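Local coordinates for protein polysaccharide deacetylase (Streptococcus pyogenes, PDB 6DQ3) that probably removes N-acetyl groups from the linkage unit of streptococcal cell-wall rhamnopolysaccharides, as a zinc-dependent deacetylase of the carbohydrate esterase 4 family, at residues L12-M20 / L30-Q40; W73-F83 / A96-T104. All blocks are in the same frame, centred on the assembly; numbering follows the deposited sequence.

Overall arrangement
Contacts 1 and 2 come in series along the chain, their centres about 13 Å apart, and illustrate how an enzyme of this family builds a metal site at the ends of its strands. They meet where strands 8-14 and 71-77 run as neighbours: Leu12 O lies 2.7 Å from Thr75 OG1, and Ile17 CD1 packs 3.3 Å from Phe76 CE2. Contact 2 supplies Asp78 to the zinc that His133 and His137 also bind, and contact 1 sends His15 to the acetate whose atom O stands 2.4 Å from that metal. The zinc held by His18 and Glu24 is separate, about 15 Å from the first.

Contact 1 (L12-M20 / L30-Q40); sequences LMYHAIHVM and LIVNPDLFDQQ. With ZN (zinc ion), chain F; ACT (acetate ion), chain C.
Ala16-His18 and Ile31-Pro34 run alongside each other in the same direction and meet in a single beta bridge between Ile17 and Val32. Val32 N gives Ala16 O a nearly straight hydrogen bond of 3.0 Å, while the return bond from His18 N to Val32 O is weak and bent. Beside this bridge the side chains of Tyr14, Ile17 and Phe37 form a compact apolar cluster. Phe37 turns an edge onto Tyr14 in a T-shaped pair, the planes 77° apart, with CE1 above the rim of the tyrosine ring and not its middle. Ile17 takes a face of Phe37: its extended CG1 arm carries CD1 over the centre of that ring, a CH-pi contact 3.7 Å from the centroid. Phe37 can serve both partners because CG stands anti to its own backbone N (chi1 -178°), which throws the ring from the helix toward the strand. The tyrosine hydroxyl donates to Gln40 OE1 at 2.8 Å, reaching the oxygen from above the carbonyl plane. At the start of helix 34-46, Asn33 acts as N-cap, OD1 accepting from Asp35 N in the plane of its own carbonyl.

Nearer the surface, Ile31 CG2 sits over the imidazole of His18, 4.0 Å from its centroid and almost on the ring normal. NE2 of the same imidazole binds a zinc ion at 2.1 Å, a site shared with Glu24, and ND1 is hydrogen-bonded to Asp82. His15, three residues back along the chain, donates from NE2 to the acetate oxygen O (2.7 Å). Held at both nitrogens and covered on a face, the His18 ring has little liberty to rotate; the bond from ND1 to a carboxylate would probably also make NE2 a stronger ligand for the metal.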
loop_
_atom_site.group_PDB
_atom_site.type_symbol
_atom_site.label_atom_id
_atom_site.label_comp_id
_atom_site.label_asym_id
_atom_site.label_seq_id
_atom_site.Cartn_x
_atom_site.Cartn_y
_atom_site.Cartn_z
ATOM N N LEU A 12 5.854 -4.468 -0.731
ATOM C CA LEU A 12 6.704 -3.300 -0.877
ATOM C C LEU A 12 5.945 -2.046 -0.472
ATOM O O LEU A 12 4.778 -1.862 -0.831
ATOM C CB LEU A 12 7.201 -3.176 -2.317
ATOM C CG LEU A 12 7.935 -4.400 -2.872
ATOM C CD1 LEU A 12 8.506 -4.081 -4.256
ATOM C CD2 LEU A 12 9.019 -4.884 -1.931
ATOM N N MET A 13 6.616 -1.188 0.288
ATOM C CA MET A 13 6.037 0.063 0.755
ATOM C C MET A 13 6.745 1.220 0.062
ATOM O O MET A 13 7.890 1.545 0.396
ATOM C CB MET A 13 6.143 0.201 2.273
ATOM C CG MET A 13 5.660 1.557 2.781
ATOM S SD MET A 13 5.681 1.719 4.574
ATOM C CE MET A 13 7.394 1.362 4.935
ATOM N N TYR A 14 6.050 1.832 -0.889
ATOM C CA TYR A 14 6.460 3.054 -1.565
ATOM C C TYR A 14 5.726 4.249 -0.963
ATOM O O TYR A 14 4.655 4.114 -0.373
ATOM C CB TYR A 14 6.136 2.993 -3.065
ATOM C CG TYR A 14 6.974 2.052 -3.894
ATOM C CD1 TYR A 14 6.584 0.738 -4.086
ATOM C CD2 TYR A 14 8.141 2.485 -4.505
ATOM C CE1 TYR A 14 7.341 -0.129 -4.846
ATOM C CE2 TYR A 14 8.904 1.631 -5.270
ATOM C CZ TYR A 14 8.502 0.323 -5.437
ATOM O OH TYR A 14 9.260 -0.530 -6.198
ATOM N N HIS A 15 6.304 5.436 -1.144
ATOM C CA HIS A 15 5.611 6.675 -0.819
ATOM C C HIS A 15 5.742 7.595 -2.026
ATOM O O HIS A 15 5.007 7.436 -3.010
ATOM C CB HIS A 15 6.164 7.292 0.464
ATOM C CG HIS A 15 5.575 6.691 1.706
ATOM N ND1 HIS A 15 5.967 5.464 2.195
ATOM C CD2 HIS A 15 4.604 7.136 2.538
ATOM C CE1 HIS A 15 5.275 5.185 3.287
ATOM N NE2 HIS A 15 4.445 6.186 3.521
ATOM N N ALA A 16 6.701 8.510 -1.992
ATOM C CA ALA A 16 6.853 9.482 -3.070
ATOM C C ALA A 16 7.662 8.920 -4.231
ATOM O O ALA A 16 8.714 8.307 -4.033
ATOM C CB ALA A 16 7.531 10.746 -2.550
ATOM N N ILE A 17 7.177 9.149 -5.449
ATOM C CA ILE A 17 7.930 8.840 -6.660
ATOM C C ILE A 17 7.773 10.031 -7.597
ATOM O O ILE A 17 6.712 10.210 -8.207
ATOM C CB ILE A 17 7.463 7.549 -7.352
ATOM C CG1 ILE A 17 7.539 6.387 -6.358
ATOM C CG2 ILE A 17 8.322 7.266 -8.571
ATOM C CD1 ILE A 17 7.139 5.039 -6.926
ATOM N N HIS A 18 8.814 10.845 -7.713
ATOM C CA HIS A 18 8.782 11.957 -8.657
ATOM C C HIS A 18 10.172 12.559 -8.750
ATOM O O HIS A 18 11.056 12.270 -7.940
ATOM C CB HIS A 18 7.733 13.015 -8.265
ATOM C CG HIS A 18 7.892 13.577 -6.884
ATOM N ND1 HIS A 18 7.183 13.102 -5.801
ATOM C CD2 HIS A 18 8.635 14.612 -6.420
ATOM C CE1 HIS A 18 7.505 13.799 -4.726
ATOM N NE2 HIS A 18 8.384 14.721 -5.074
ATOM N N VAL A 19 10.363 13.383 -9.784
ATOM C CA VAL A 19 11.599 14.133 -9.916
ATOM C C VAL A 19 11.675 15.158 -8.793
ATOM O O VAL A 19 10.696 15.856 -8.502
ATOM C CB VAL A 19 11.673 14.809 -11.294
ATOM C CG1 VAL A 19 12.880 15.732 -11.333
ATOM C CG2 VAL A 19 11.744 13.775 -12.396
ATOM N N MET A 20 12.840 15.257 -8.161
ATOM C CA MET A 20 12.980 16.110 -6.990
ATOM C C MET A 20 12.988 17.588 -7.373
ATOM O O MET A 20 13.443 17.978 -8.452
ATOM C CB MET A 20 14.268 15.771 -6.235
ATOM C CG MET A 20 14.189 14.542 -5.351
ATOM S SD MET A 20 15.706 14.329 -4.388
ATOM C CE MET A 20 16.750 13.476 -5.569
ATOM N N LEU A 30 13.468 10.465 1.070
ATOM C CA LEU A 30 13.047 9.116 0.717
ATOM C C LEU A 30 12.265 9.070 -0.591
ATOM O O LEU A 30 11.518 8.115 -0.829
ATOM C CB LEU A 30 12.213 8.522 1.851
ATOM C CG LEU A 30 12.892 8.511 3.221
ATOM C CD1 LEU A 30 11.886 8.256 4.335
ATOM C CD2 LEU A 30 14.000 7.466 3.267
ATOM N N ILE A 31 12.425 10.071 -1.445
ATOM C CA ILE A 31 11.727 10.083 -2.724
ATOM C C ILE A 31 12.468 9.183 -3.701
ATOM O O ILE A 31 13.691 9.292 -3.866
ATOM C CB ILE A 31 11.610 11.508 -3.278
ATOM C CG1 ILE A 31 10.862 12.413 -2.303
ATOM C CG2 ILE A 31 10.883 11.476 -4.626
ATOM C CD1 ILE A 31 10.945 13.893 -2.658
ATOM N N VAL A 32 11.730 8.297 -4.360
ATOM C CA VAL A 32 12.303 7.410 -5.365
ATOM C C VAL A 32 12.244 8.096 -6.721
ATOM O O VAL A 32 11.202 8.638 -7.109
ATOM C CB VAL A 32 11.561 6.065 -5.403
ATOM C CG1 VAL A 32 12.091 5.223 -6.560
ATOM C CG2 VAL A 32 11.706 5.350 -4.077
ATOM N N ASN A 33 13.357 8.058 -7.445
ATOM C CA ASN A 33 13.404 8.608 -8.796
ATOM C C ASN A 33 12.513 7.781 -9.716
ATOM O O ASN A 33 12.557 6.546 -9.665
ATOM C CB ASN A 33 14.846 8.606 -9.298
ATOM C CG ASN A 33 14.991 9.249 -10.659
ATOM O OD1 ASN A 33 14.481 8.740 -11.655
ATOM N ND2 ASN A 33 15.699 10.369 -10.710
ATOM N N PRO A 34 11.689 8.413 -10.556
ATOM C CA PRO A 34 10.866 7.632 -11.497
ATOM C C PRO A 34 11.676 6.638 -12.315
ATOM O O PRO A 34 11.232 5.500 -12.506
ATOM C CB PRO A 34 10.221 8.716 -12.378
ATOM C CG PRO A 34 10.196 9.949 -11.505
ATOM C CD PRO A 34 11.446 9.865 -10.661
ATOM N N ASP A 35 12.845 7.038 -12.823
ATOM C CA ASP A 35 13.649 6.110 -13.615
ATOM C C ASP A 35 13.973 4.847 -12.822
ATOM O O ASP A 35 13.928 3.739 -13.366
ATOM C CB ASP A 35 14.933 6.789 -14.087
ATOM C CG ASP A 35 14.678 7.864 -15.133
ATOM O OD1 ASP A 35 13.706 7.734 -15.906
ATOM O OD2 ASP A 35 15.454 8.842 -15.178
ATOM N N LEU A 36 14.293 4.993 -11.532
ATOM C CA LEU A 36 14.604 3.829 -10.708
ATOM C C LEU A 36 13.369 2.960 -10.496
ATOM O O LEU A 36 13.459 1.726 -10.528
ATOM C CB LEU A 36 15.189 4.273 -9.367
ATOM C CG LEU A 36 15.439 3.171 -8.335
ATOM C CD1 LEU A 36 16.430 2.152 -8.882
ATOM C CD2 LEU A 36 15.940 3.748 -7.021
ATOM N N PHE A 37 12.211 3.580 -10.258
ATOM C CA PHE A 37 10.977 2.812 -10.147
ATOM C C PHE A 37 10.740 2.001 -11.417
ATOM O O PHE A 37 10.434 0.804 -11.355
ATOM C CB PHE A 37 9.810 3.756 -9.858
ATOM C CG PHE A 37 8.494 3.061 -9.677
ATOM C CD1 PHE A 37 8.339 2.065 -8.727
ATOM C CD2 PHE A 37 7.408 3.402 -10.463
ATOM C CE1 PHE A 37 7.127 1.431 -8.565
ATOM C CE2 PHE A 37 6.197 2.773 -10.307
ATOM C CZ PHE A 37 6.054 1.785 -9.352
ATOM N N ASP A 38 10.912 2.634 -12.582
ATOM C CA ASP A 38 10.807 1.916 -13.847
ATOM C C ASP A 38 11.731 0.703 -13.857
ATOM O O ASP A 38 11.312 -0.408 -14.201
ATOM C CB ASP A 38 11.128 2.868 -15.008
ATOM C CG ASP A 38 10.877 2.245 -16.366
ATOM O OD1 ASP A 38 11.609 1.301 -16.728
ATOM O OD2 ASP A 38 9.942 2.696 -17.067
ATOM N N GLN A 39 12.985 0.891 -13.435
ATOM C CA GLN A 39 13.957 -0.197 -13.476
ATOM C C GLN A 39 13.637 -1.287 -12.457
ATOM O O GLN A 39 13.921 -2.465 -12.706
ATOM C CB GLN A 39 15.365 0.349 -13.239
ATOM C CG GLN A 39 15.894 1.194 -14.386
ATOM C CD GLN A 39 17.076 2.062 -13.992
ATOM O OE1 GLN A 39 17.712 1.844 -12.962
ATOM N NE2 GLN A 39 17.376 3.059 -14.819
ATOM N N GLN A 40 13.059 -0.921 -11.312
ATOM C CA GLN A 40 12.638 -1.930 -10.345
ATOM C C GLN A 40 11.512 -2.787 -10.908
ATOM O O GLN A 40 11.551 -4.019 -10.816
ATOM C CB GLN A 40 12.203 -1.258 -9.045
ATOM C CG GLN A 40 13.339 -0.631 -8.258
ATOM C CD GLN A 40 12.836 0.261 -7.142
ATOM O OE1 GLN A 40 11.652 0.597 -7.088
ATOM N NE2 GLN A 40 13.732 0.648 -6.245
HETATM ZN ZN ZN F . 8.539 16.464 -3.859
HETATM C C ACT C . 2.269 5.902 6.531
HETATM O O ACT C . 2.413 6.299 5.357
HETATM O OXT ACT C . 1.624 6.478 7.428
HETATM C CH3 ACT C . 2.902 4.647 6.861
#

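Contact 2 (W73-F83 / A96-T104); sequences WLTFDDSMIDF and AKATNNVIT. With ZN (zinc ion), chain D.
Strands 71-77 and 98-102 are the parallel pair of a beta-alpha-beta crossover made through helix 81-93, and the first of them ends in the TFDD sequence (Thr75-Asp78) characteristic of carbohydrate esterase 4 enzymes. The backbones alternate regularly: Leu74 O accepts from Thr99 N, Thr99 O from Phe76 N, Phe76 O from Asn101 N at 2.7 Å, and Asn101 O from Asp78 N. Side chains add bonds near both ends of the pair. Trp73 NE1 donates to Thr99 OG1, 2.9 Å away in the indole plane, along a nearly linear path (174°). Asn101 ND2 meets Asp77 OD1 at 2.8 Å, in the plane of its amide, and the other carboxylate oxygen, OD2, forms a salt bridge with Arg212; gripped on both oxygens, the carboxylate of Asp77 is fixed in its rotation. Just beyond, Asp78 OD1 binds zinc at 2.1 Å, with Ile103 CD1 packed alongside, while a zinc-bound water donates to OD2. Ser79 OG, placed between its backbone N and carbonyl carbon (chi1 45°), accepts from Ile103 N at 3.0 Å and ties together the residues just past the two strands. On the Phe76 side of the sheet, Asn100 CB lies over the face of Phe83, 4.2 Å from the centroid. That side is covered by helix 81-93, whose Leu91 reaches Leu74 and Ala98; strands 8-14 and 128-132 flank the pair within the sheet.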
loop_
_atom_site.group_PDB
_atom_site.type_symbol
_atom_site.label_atom_id
_atom_site.label_comp_id
_atom_site.label_asym_id
_atom_site.label_seq_id
_atom_site.Cartn_x
_atom_site.Cartn_y
_atom_site.Cartn_z
ATOM N N TRP A 73 3.162 -7.720 -3.475
ATOM C CA TRP A 73 2.082 -6.764 -3.263
ATOM C C TRP A 73 2.711 -5.376 -3.218
ATOM O O TRP A 73 3.406 -5.035 -2.256
ATOM C CB TRP A 73 1.320 -7.071 -1.977
ATOM C CG TRP A 73 0.100 -6.221 -1.778
ATOM C CD1 TRP A 73 -0.528 -5.440 -2.714
ATOM C CD2 TRP A 73 -0.632 -6.054 -0.561
ATOM N NE1 TRP A 73 -1.612 -4.810 -2.151
ATOM C CE2 TRP A 73 -1.696 -5.169 -0.831
ATOM C CE3 TRP A 73 -0.496 -6.570 0.732
ATOM C CZ2 TRP A 73 -2.615 -4.790 0.146
ATOM C CZ3 TRP A 73 -1.408 -6.192 1.695
ATOM C CH2 TRP A 73 -2.453 -5.312 1.397
ATOM N N LEU A 74 2.478 -4.589 -4.266
ATOM C CA LEU A 74 2.984 -3.226 -4.343
ATOM C C LEU A 74 1.998 -2.299 -3.645
ATOM O O LEU A 74 0.837 -2.201 -4.066
ATOM C CB LEU A 74 3.167 -2.785 -5.795
ATOM C CG LEU A 74 4.007 -3.629 -6.751
ATOM C CD1 LEU A 74 4.039 -2.949 -8.122
ATOM C CD2 LEU A 74 5.391 -3.834 -6.202
ATOM N N THR A 75 2.453 -1.617 -2.591
ATOM C CA THR A 75 1.601 -0.705 -1.840
ATOM C C THR A 75 2.204 0.692 -1.784
ATOM O O THR A 75 3.423 0.856 -1.673
ATOM C CB THR A 75 1.345 -1.202 -0.401
ATOM O OG1 THR A 75 2.536 -1.098 0.391
ATOM C CG2 THR A 75 0.865 -2.651 -0.408
ATOM N N PHE A 76 1.326 1.692 -1.846
ATOM C CA PHE A 76 1.681 3.105 -1.783
ATOM C C PHE A 76 0.790 3.764 -0.742
ATOM O O PHE A 76 -0.437 3.647 -0.820
ATOM C CB PHE A 76 1.466 3.810 -3.134
ATOM C CG PHE A 76 2.428 3.397 -4.215
ATOM C CD1 PHE A 76 2.376 2.131 -4.765
ATOM C CD2 PHE A 76 3.364 4.297 -4.701
ATOM C CE1 PHE A 76 3.255 1.761 -5.765
ATOM C CE2 PHE A 76 4.244 3.930 -5.699
ATOM C CZ PHE A 76 4.189 2.663 -6.229
ATOM N N ASP A 77 1.383 4.489 0.199
ATOM C CA ASP A 77 0.597 5.179 1.212
ATOM C C ASP A 77 0.385 6.649 0.857
ATOM O O ASP A 77 1.140 7.244 0.079
ATOM C CB ASP A 77 1.266 5.085 2.592
ATOM C CG ASP A 77 1.488 3.657 3.047
ATOM O OD1 ASP A 77 0.776 2.753 2.567
ATOM O OD2 ASP A 77 2.374 3.439 3.898
ATOM N N ASP A 78 -0.692 7.211 1.429
ATOM C CA ASP A 78 -0.950 8.649 1.550
ATOM C C ASP A 78 -1.621 9.264 0.327
ATOM O O ASP A 78 -1.826 10.485 0.276
ATOM C CB ASP A 78 0.358 9.392 1.858
ATOM C CG ASP A 78 0.908 9.079 3.237
ATOM O OD1 ASP A 78 0.180 8.458 4.027
ATOM O OD2 ASP A 78 2.072 9.430 3.526
ATOM N N SER A 79 -1.993 8.434 -0.634
ATOM C CA SER A 79 -2.788 8.828 -1.796
ATOM C C SER A 79 -2.337 10.175 -2.357
ATOM O O SER A 79 -3.125 11.109 -2.526
ATOM C CB SER A 79 -4.278 8.845 -1.446
ATOM O OG SER A 79 -4.510 9.477 -0.198
ATOM N N MET A 80 -1.045 10.259 -2.659
ATOM C CA MET A 80 -0.451 11.471 -3.199
ATOM C C MET A 80 -0.609 11.511 -4.713
ATOM O O MET A 80 -0.678 10.476 -5.381
ATOM C CB MET A 80 1.024 11.544 -2.801
ATOM C CG MET A 80 1.223 11.676 -1.292
ATOM S SD MET A 80 2.941 11.689 -0.753
ATOM C CE MET A 80 3.457 10.050 -1.243
ATOM N N ILE A 81 -0.677 12.732 -5.252
ATOM C CA ILE A 81 -1.027 12.900 -6.658
ATOM C C ILE A 81 0.057 12.317 -7.564
ATOM O O ILE A 81 -0.227 11.908 -8.699
ATOM C CB ILE A 81 -1.305 14.390 -6.950
ATOM C CG1 ILE A 81 -1.856 14.564 -8.367
ATOM C CG2 ILE A 81 -0.050 15.233 -6.740
ATOM C CD1 ILE A 81 -3.191 13.875 -8.585
ATOM N N ASP A 82 1.303 12.235 -7.085
ATOM C CA ASP A 82 2.349 11.630 -7.902
ATOM C C ASP A 82 2.073 10.152 -8.175
ATOM O O ASP A 82 2.641 9.598 -9.121
ATOM C CB ASP A 82 3.740 11.811 -7.263
ATOM C CG ASP A 82 3.883 11.122 -5.905
ATOM O OD1 ASP A 82 2.901 10.557 -5.386
ATOM O OD2 ASP A 82 5.005 11.146 -5.354
ATOM N N PHE A 83 1.216 9.495 -7.385
ATOM C CA PHE A 83 0.845 8.121 -7.718
ATOM C C PHE A 83 0.093 8.072 -9.043
ATOM O O PHE A 83 0.306 7.165 -9.857
ATOM C CB PHE A 83 0.006 7.491 -6.598
ATOM C CG PHE A 83 -0.388 6.068 -6.884
ATOM C CD1 PHE A 83 0.497 5.026 -6.652
ATOM C CD2 PHE A 83 -1.634 5.774 -7.420
ATOM C CE1 PHE A 83 0.138 3.715 -6.935
ATOM C CE2 PHE A 83 -1.996 4.470 -7.700
ATOM C CZ PHE A 83 -1.110 3.442 -7.462
ATOM N N ALA A 96 1.437 -4.005 -14.358
ATOM C CA ALA A 96 1.543 -4.317 -12.941
ATOM C C ALA A 96 0.340 -3.762 -12.188
ATOM O O ALA A 96 -0.219 -2.725 -12.550
ATOM C CB ALA A 96 2.840 -3.747 -12.352
ATOM N N LYS A 97 -0.057 -4.470 -11.137
ATOM C CA LYS A 97 -1.114 -4.027 -10.243
ATOM C C LYS A 97 -0.484 -3.438 -8.985
ATOM O O LYS A 97 0.611 -3.835 -8.578
ATOM C CB LYS A 97 -2.050 -5.185 -9.885
ATOM C CG LYS A 97 -2.528 -5.995 -11.094
ATOM C CD LYS A 97 -3.786 -6.823 -10.792
ATOM C CE LYS A 97 -3.551 -7.854 -9.691
ATOM N NZ LYS A 97 -3.147 -9.202 -10.186
ATOM N N ALA A 98 -1.169 -2.463 -8.388
ATOM C CA ALA A 98 -0.683 -1.864 -7.150
ATOM C C ALA A 98 -1.846 -1.309 -6.343
ATOM O O ALA A 98 -2.936 -1.067 -6.865
ATOM C CB ALA A 98 0.343 -0.757 -7.427
ATOM N N THR A 99 -1.593 -1.105 -5.050
ATOM C CA THR A 99 -2.588 -0.622 -4.107
ATOM C C THR A 99 -2.135 0.706 -3.529
ATOM O O THR A 99 -0.971 0.861 -3.150
ATOM C CB THR A 99 -2.800 -1.614 -2.944
ATOM O OG1 THR A 99 -3.339 -2.838 -3.444
ATOM C CG2 THR A 99 -3.749 -1.028 -1.899
ATOM N N ASN A 100 -3.051 1.663 -3.448
ATOM C CA ASN A 100 -2.788 2.903 -2.734
ATOM C C ASN A 100 -3.704 3.009 -1.519
ATOM O O ASN A 100 -4.924 2.849 -1.634
ATOM C CB ASN A 100 -2.977 4.130 -3.622
ATOM C CG ASN A 100 -2.393 5.375 -2.995
ATOM O OD1 ASN A 100 -2.884 5.854 -1.972
ATOM N ND2 ASN A 100 -1.326 5.895 -3.589
ATOM N N ASN A 101 -3.112 3.298 -0.369
ATOM C CA ASN A 101 -3.847 3.438 0.881
ATOM C C ASN A 101 -4.218 4.901 1.079
ATOM O O ASN A 101 -3.341 5.757 1.245
ATOM C CB ASN A 101 -2.987 2.880 2.006
ATOM C CG ASN A 101 -2.632 1.422 1.762
ATOM O OD1 ASN A 101 -3.512 0.613 1.478
ATOM N ND2 ASN A 101 -1.347 1.092 1.827
ATOM N N VAL A 102 -5.522 5.174 1.084
ATOM C CA VAL A 102 -6.053 6.506 0.825
ATOM C C VAL A 102 -6.427 7.206 2.126
ATOM O O VAL A 102 -7.111 6.632 2.988
ATOM C CB VAL A 102 -7.272 6.444 -0.111
ATOM C CG1 VAL A 102 -7.842 7.852 -0.327
ATOM C CG2 VAL A 102 -6.920 5.777 -1.434
ATOM N N ILE A 103 -6.000 8.462 2.243
ATOM C CA ILE A 103 -6.424 9.363 3.307
ATOM C C ILE A 103 -7.697 10.040 2.811
ATOM O O ILE A 103 -7.642 10.999 2.038
ATOM C CB ILE A 103 -5.338 10.386 3.644
ATOM C CG1 ILE A 103 -4.019 9.679 3.966
ATOM C CG2 ILE A 103 -5.772 11.281 4.791
ATOM C CD1 ILE A 103 -2.827 10.621 4.071
ATOM N N THR A 104 -8.857 9.548 3.253
ATOM C CA THR A 104 -10.093 9.940 2.583
ATOM C C THR A 104 -10.438 11.403 2.823
ATOM O O THR A 104 -11.075 12.028 1.971
ATOM C CB THR A 104 -11.251 9.041 3.014
ATOM O OG1 THR A 104 -11.447 9.132 4.429
ATOM C CG2 THR A 104 -10.958 7.596 2.626
HETATM ZN ZN ZN D . 0.551 7.737 5.921
HETATM O O HOH W 1 0.731 -5.412 -6.390
HETATM O O HOH W 2 2.422 9.198 6.125
HETATM O O HOH W 3 -6.315 11.576 -0.293
#